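Local atomic coordinates of chaperone SycD (Chlamydia pneumoniae, PDB entry 4NRH), a protein that acts as a type III secretion chaperone of the LcrH/SycD family and forms a complex with CopN that probably directs translocator secretion. Residues D[91-102]-D[113-124]. Residues are numbered along the deposited sequence; the frame is centred on the assembly and turned at random.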
loop_
_atom_site.group_PDB
_atom_site.type_symbol
_atom_site.label_atom_id
_atom_site.label_comp_id
_atom_site.label_asym_id
_atom_site.label_seq_id
_atom_site.Cartn_x
_atom_site.Cartn_y
_atom_site.Cartn_z
ATOM N N PRO D 91 -17.024 -8.213 -5.842
ATOM C CA PRO D 91 -17.333 -7.973 -7.256
ATOM C C PRO D 91 -18.446 -8.865 -7.800
ATOM O O PRO D 91 -18.732 -8.813 -8.997
ATOM C CB PRO D 91 -16.011 -8.290 -7.954
ATOM C CG PRO D 91 -15.385 -9.325 -7.089
ATOM C CD PRO D 91 -15.778 -8.983 -5.674
ATOM N N PHE D 92 -19.066 -9.668 -6.941
ATOM C CA PHE D 92 -20.126 -10.571 -7.381
ATOM C C PHE D 92 -21.514 -10.035 -7.050
ATOM O O PHE D 92 -22.518 -10.701 -7.294
ATOM C CB PHE D 92 -19.932 -11.959 -6.765
ATOM C CG PHE D 92 -18.629 -12.605 -7.137
ATOM C CD1 PHE D 92 -18.471 -13.212 -8.372
ATOM C CD2 PHE D 92 -17.561 -12.605 -6.255
ATOM C CE1 PHE D 92 -17.274 -13.805 -8.722
ATOM C CE2 PHE D 92 -16.360 -13.198 -6.599
ATOM C CZ PHE D 92 -16.218 -13.798 -7.834
ATOM N N VAL D 93 -21.568 -8.827 -6.498
ATOM C CA VAL D 93 -22.843 -8.167 -6.252
ATOM C C VAL D 93 -23.191 -7.292 -7.451
ATOM O O VAL D 93 -22.547 -6.271 -7.692
ATOM C CB VAL D 93 -22.814 -7.315 -4.974
ATOM C CG1 VAL D 93 -24.186 -6.709 -4.711
ATOM C CG2 VAL D 93 -22.358 -8.154 -3.789
ATOM N N SER D 94 -24.208 -7.705 -8.199
ATOM C CA SER D 94 -24.526 -7.092 -9.485
ATOM C C SER D 94 -24.942 -5.625 -9.387
ATOM O O SER D 94 -24.658 -4.836 -10.288
ATOM C CB SER D 94 -25.631 -7.886 -10.182
ATOM O OG SER D 94 -26.818 -7.888 -9.409
ATOM N N LYS D 95 -25.613 -5.260 -8.298
ATOM C CA LYS D 95 -26.076 -3.885 -8.134
ATOM C C LYS D 95 -24.917 -2.924 -7.877
ATOM O O LYS D 95 -25.045 -1.720 -8.099
ATOM C CB LYS D 95 -27.111 -3.790 -7.010
ATOM C CG LYS D 95 -26.558 -3.919 -5.604
ATOM C CD LYS D 95 -27.681 -3.785 -4.586
ATOM C CE LYS D 95 -27.154 -3.815 -3.161
ATOM N NZ LYS D 95 -28.255 -3.686 -2.166
ATOM N N PHE D 96 -23.789 -3.451 -7.407
ATOM C CA PHE D 96 -22.593 -2.631 -7.227
ATOM C C PHE D 96 -22.066 -2.183 -8.585
ATOM O O PHE D 96 -21.790 -1.003 -8.800
ATOM C CB PHE D 96 -21.499 -3.389 -6.469
ATOM C CG PHE D 96 -21.819 -3.655 -5.022
ATOM C CD1 PHE D 96 -22.957 -3.128 -4.432
ATOM C CD2 PHE D 96 -20.967 -4.427 -4.246
ATOM C CE1 PHE D 96 -23.246 -3.375 -3.102
ATOM C CE2 PHE D 96 -21.249 -4.677 -2.916
ATOM C CZ PHE D 96 -22.390 -4.150 -2.343
ATOM N N TRP D 97 -21.932 -3.139 -9.498
ATOM C CA TRP D 97 -21.499 -2.860 -10.862
ATOM C C TRP D 97 -22.497 -1.985 -11.616
ATOM O O TRP D 97 -22.107 -1.122 -12.403
ATOM C CB TRP D 97 -21.288 -4.167 -11.627
ATOM C CG TRP D 97 -20.018 -4.883 -11.293
ATOM C CD1 TRP D 97 -19.874 -5.954 -10.460
ATOM C CD2 TRP D 97 -18.714 -4.598 -11.811
ATOM N NE1 TRP D 97 -18.558 -6.347 -10.419
ATOM C CE2 TRP D 97 -17.825 -5.529 -11.239
ATOM C CE3 TRP D 97 -18.210 -3.643 -12.699
ATOM C CZ2 TRP D 97 -16.463 -5.536 -11.530
ATOM C CZ3 TRP D 97 -16.858 -3.648 -12.983
ATOM C CH2 TRP D 97 -15.999 -4.587 -12.399
ATOM N N PHE D 98 -23.784 -2.217 -11.377
ATOM C CA PHE D 98 -24.835 -1.501 -12.090
ATOM C C PHE D 98 -24.837 -0.028 -11.696
ATOM O O PHE D 98 -24.923 0.855 -12.550
ATOM C CB PHE D 98 -26.203 -2.127 -11.807
ATOM C CG PHE D 98 -27.205 -1.930 -12.912
ATOM C CD1 PHE D 98 -26.877 -1.209 -14.049
ATOM C CD2 PHE D 98 -28.478 -2.467 -12.811
ATOM C CE1 PHE D 98 -27.797 -1.028 -15.065
ATOM C CE2 PHE D 98 -29.404 -2.289 -13.824
ATOM C CZ PHE D 98 -29.063 -1.570 -14.951
ATOM N N SER D 99 -24.742 0.227 -10.396
ATOM C CA SER D 99 -24.691 1.591 -9.888
ATOM C C SER D 99 -23.391 2.278 -10.292
ATOM O O SER D 99 -23.361 3.490 -10.507
ATOM C CB SER D 99 -24.848 1.599 -8.367
ATOM O OG SER D 99 -26.136 1.143 -7.986
ATOM N N LEU D 100 -22.316 1.500 -10.389
ATOM C CA LEU D 100 -21.041 2.020 -10.869
ATOM C C LEU D 100 -21.171 2.422 -12.334
ATOM O O LEU D 100 -20.683 3.474 -12.748
ATOM C CB LEU D 100 -19.927 0.985 -10.693
ATOM C CG LEU D 100 -18.571 1.323 -11.319
ATOM C CD1 LEU D 100 -18.061 2.670 -10.823
ATOM C CD2 LEU D 100 -17.555 0.224 -11.043
ATOM N N GLY D 101 -21.835 1.572 -13.112
ATOM C CA GLY D 101 -22.067 1.835 -14.520
ATOM C C GLY D 101 -22.910 3.073 -14.749
ATOM O O GLY D 101 -22.608 3.887 -15.621
ATOM N N ALA D 102 -23.975 3.209 -13.964
ATOM C CA ALA D 102 -24.869 4.358 -14.060
ATOM C C ALA D 102 -24.146 5.660 -13.729
ATOM O O ALA D 102 -24.365 6.682 -14.380
ATOM C CB ALA D 102 -26.068 4.170 -13.142
ATOM N N ALA D 113 -18.205 2.767 -18.406
ATOM C CA ALA D 113 -19.608 2.503 -18.103
ATOM C C ALA D 113 -20.063 1.225 -18.796
ATOM O O ALA D 113 -20.797 0.420 -18.220
ATOM C CB ALA D 113 -20.477 3.677 -18.524
ATOM N N LEU D 114 -19.627 1.055 -20.040
ATOM C CA LEU D 114 -19.935 -0.138 -20.822
ATOM C C LEU D 114 -19.428 -1.408 -20.148
ATOM O O LEU D 114 -20.136 -2.413 -20.087
ATOM C CB LEU D 114 -19.332 -0.019 -22.224
ATOM C CG LEU D 114 -20.101 0.851 -23.216
ATOM C CD1 LEU D 114 -19.215 1.235 -24.388
ATOM C CD2 LEU D 114 -21.341 0.117 -23.693
ATOM N N HIS D 115 -18.196 -1.357 -19.649
ATOM C CA HIS D 115 -17.593 -2.495 -18.965
ATOM C C HIS D 115 -18.388 -2.901 -17.727
ATOM O O HIS D 115 -18.617 -4.087 -17.491
ATOM C CB HIS D 115 -16.147 -2.181 -18.573
ATOM C CG HIS D 115 -15.507 -3.244 -17.739
ATOM N ND1 HIS D 115 -15.183 -3.056 -16.410
ATOM C CD2 HIS D 115 -15.134 -4.511 -18.037
ATOM C CE1 HIS D 115 -14.636 -4.157 -15.932
ATOM N NE2 HIS D 115 -14.594 -5.058 -16.900
ATOM N N ALA D 116 -18.805 -1.911 -16.942
ATOM C CA ALA D 116 -19.563 -2.165 -15.722
ATOM C C ALA D 116 -20.928 -2.771 -16.039
ATOM O O ALA D 116 -21.384 -3.688 -15.353
ATOM C CB ALA D 116 -19.722 -0.882 -14.919
ATOM N N TYR D 117 -21.575 -2.249 -17.077
ATOM C CA TYR D 117 -22.846 -2.796 -17.549
ATOM C C TYR D 117 -22.684 -4.237 -18.024
ATOM O O TYR D 117 -23.540 -5.086 -17.770
ATOM C CB TYR D 117 -23.417 -1.938 -18.680
ATOM C CG TYR D 117 -23.980 -0.607 -18.234
ATOM C CD1 TYR D 117 -24.565 -0.461 -16.983
ATOM C CD2 TYR D 117 -23.937 0.500 -19.070
ATOM C CE1 TYR D 117 -25.086 0.753 -16.575
ATOM C CE2 TYR D 117 -24.455 1.717 -18.672
ATOM C CZ TYR D 117 -25.028 1.839 -17.426
ATOM O OH TYR D 117 -25.543 3.052 -17.031
ATOM N N GLY D 118 -21.581 -4.502 -18.719
ATOM C CA GLY D 118 -21.294 -5.830 -19.231
ATOM C C GLY D 118 -21.111 -6.855 -18.129
ATOM O O GLY D 118 -21.568 -7.991 -18.245
ATOM N N VAL D 119 -20.440 -6.450 -17.055
ATOM C CA VAL D 119 -20.243 -7.323 -15.905
ATOM C C VAL D 119 -21.574 -7.592 -15.207
ATOM O O VAL D 119 -21.855 -8.719 -14.796
ATOM C CB VAL D 119 -19.246 -6.717 -14.899
ATOM C CG1 VAL D 119 -19.216 -7.535 -13.619
ATOM C CG2 VAL D 119 -17.857 -6.641 -15.515
ATOM N N THR D 120 -22.393 -6.549 -15.090
ATOM C CA THR D 120 -23.721 -6.668 -14.499
ATOM C C THR D 120 -24.543 -7.719 -15.238
ATOM O O THR D 120 -25.254 -8.513 -14.622
ATOM C CB THR D 120 -24.476 -5.322 -14.518
ATOM O OG1 THR D 120 -23.667 -4.307 -13.911
ATOM C CG2 THR D 120 -25.791 -5.435 -13.762
ATOM N N ALA D 121 -24.435 -7.715 -16.563
ATOM C CA ALA D 121 -25.127 -8.686 -17.404
ATOM C C ALA D 121 -24.689 -10.111 -17.074
ATOM O O ALA D 121 -25.521 -11.001 -16.905
ATOM C CB ALA D 121 -24.884 -8.383 -18.872
ATOM N N VAL D 122 -23.377 -10.317 -16.998
ATOM C CA VAL D 122 -22.807 -11.619 -16.665
ATOM C C VAL D 122 -23.315 -12.121 -15.315
ATOM O O VAL D 122 -23.693 -13.285 -15.173
ATOM C CB VAL D 122 -21.265 -11.562 -16.639
ATOM C CG1 VAL D 122 -20.687 -12.879 -16.144
ATOM C CG2 VAL D 122 -20.725 -11.223 -18.019
ATOM N N LEU D 123 -23.325 -11.232 -14.328
ATOM C CA LEU D 123 -23.737 -11.584 -12.973
ATOM C C LEU D 123 -25.253 -11.746 -12.866
ATOM O O LEU D 123 -25.754 -12.389 -11.943
ATOM C CB LEU D 123 -23.254 -10.523 -11.983
ATOM C CG LEU D 123 -21.740 -10.321 -11.881
ATOM C CD1 LEU D 123 -21.416 -9.155 -10.957
ATOM C CD2 LEU D 123 -21.047 -11.593 -11.409
ATOM N N ARG D 124 -25.975 -11.157 -13.814
ATOM C CA ARG D 124 -27.430 -11.085 -13.743
ATOM C C ARG D 124 -28.031 -11.319 -15.128
ATOM O O ARG D 124 -28.556 -10.397 -15.752
ATOM C CB ARG D 124 -27.863 -9.728 -13.188
ATOM C CG ARG D 124 -29.243 -9.697 -12.561
ATOM C CD ARG D 124 -29.738 -8.263 -12.451
ATOM N NE ARG D 124 -29.091 -7.520 -11.376
ATOM C CZ ARG D 124 -29.222 -6.210 -11.193
ATOM N NH1 ARG D 124 -29.975 -5.496 -12.019
ATOM N NH2 ARG D 124 -28.598 -5.612 -10.188
#
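Helix segments 94-102 and 113-123 run antiparallel, with their axes 7.8 Å apart at closest approach and 156° between their directions; the alpha carbons come nearest where Gly101 meets Ala113. Trp97 acts as a knob. Its side chain enters a hole formed by His115, Ala116, Val119 and Leu123. CG1 of Val119 sits over one face of the Trp97 indole, 3.3 Å from the centroid of the five-membered ring, in a CH-pi contact. Leu123 CD1 reaches Trp97 CD1 at 3.6 Å, and His115 approaches the far end of the six-membered ring obliquely. The indole is also tethered within its own segment: Trp97 NE1 donates to Pro91 O at 2.9 Å, which helps to fix the ring's rotation. The two helices form the antiparallel pair of a tetratricopeptide repeat, in which small residues let the backbones come close. Here Ala116 CB rests 3.6 Å from Gly101 CA, which also lies off-centre over the Tyr117 ring. The Tyr117 hydroxyl is hydrogen-bonded to His105. Phe98 meets Tyr117 rim to rim; the planes stand at 84° and the two CE1 atoms are 3.6 Å apart. Thr120 packs CG2 against Phe98 CB, while its OG1 bonds back to Ala116 O in its own helix. Near the N-terminal end of helix 94-106, Arg124 grips Ser94 side-on. Arg124 NE and NH2 both donate to Ser94 OG, each at 3.0 Å, with the oxygen near the guanidinium plane. A bend at chi3 (-75°) turns the group toward Ser94, and NH1 forms a salt bridge with Asp127.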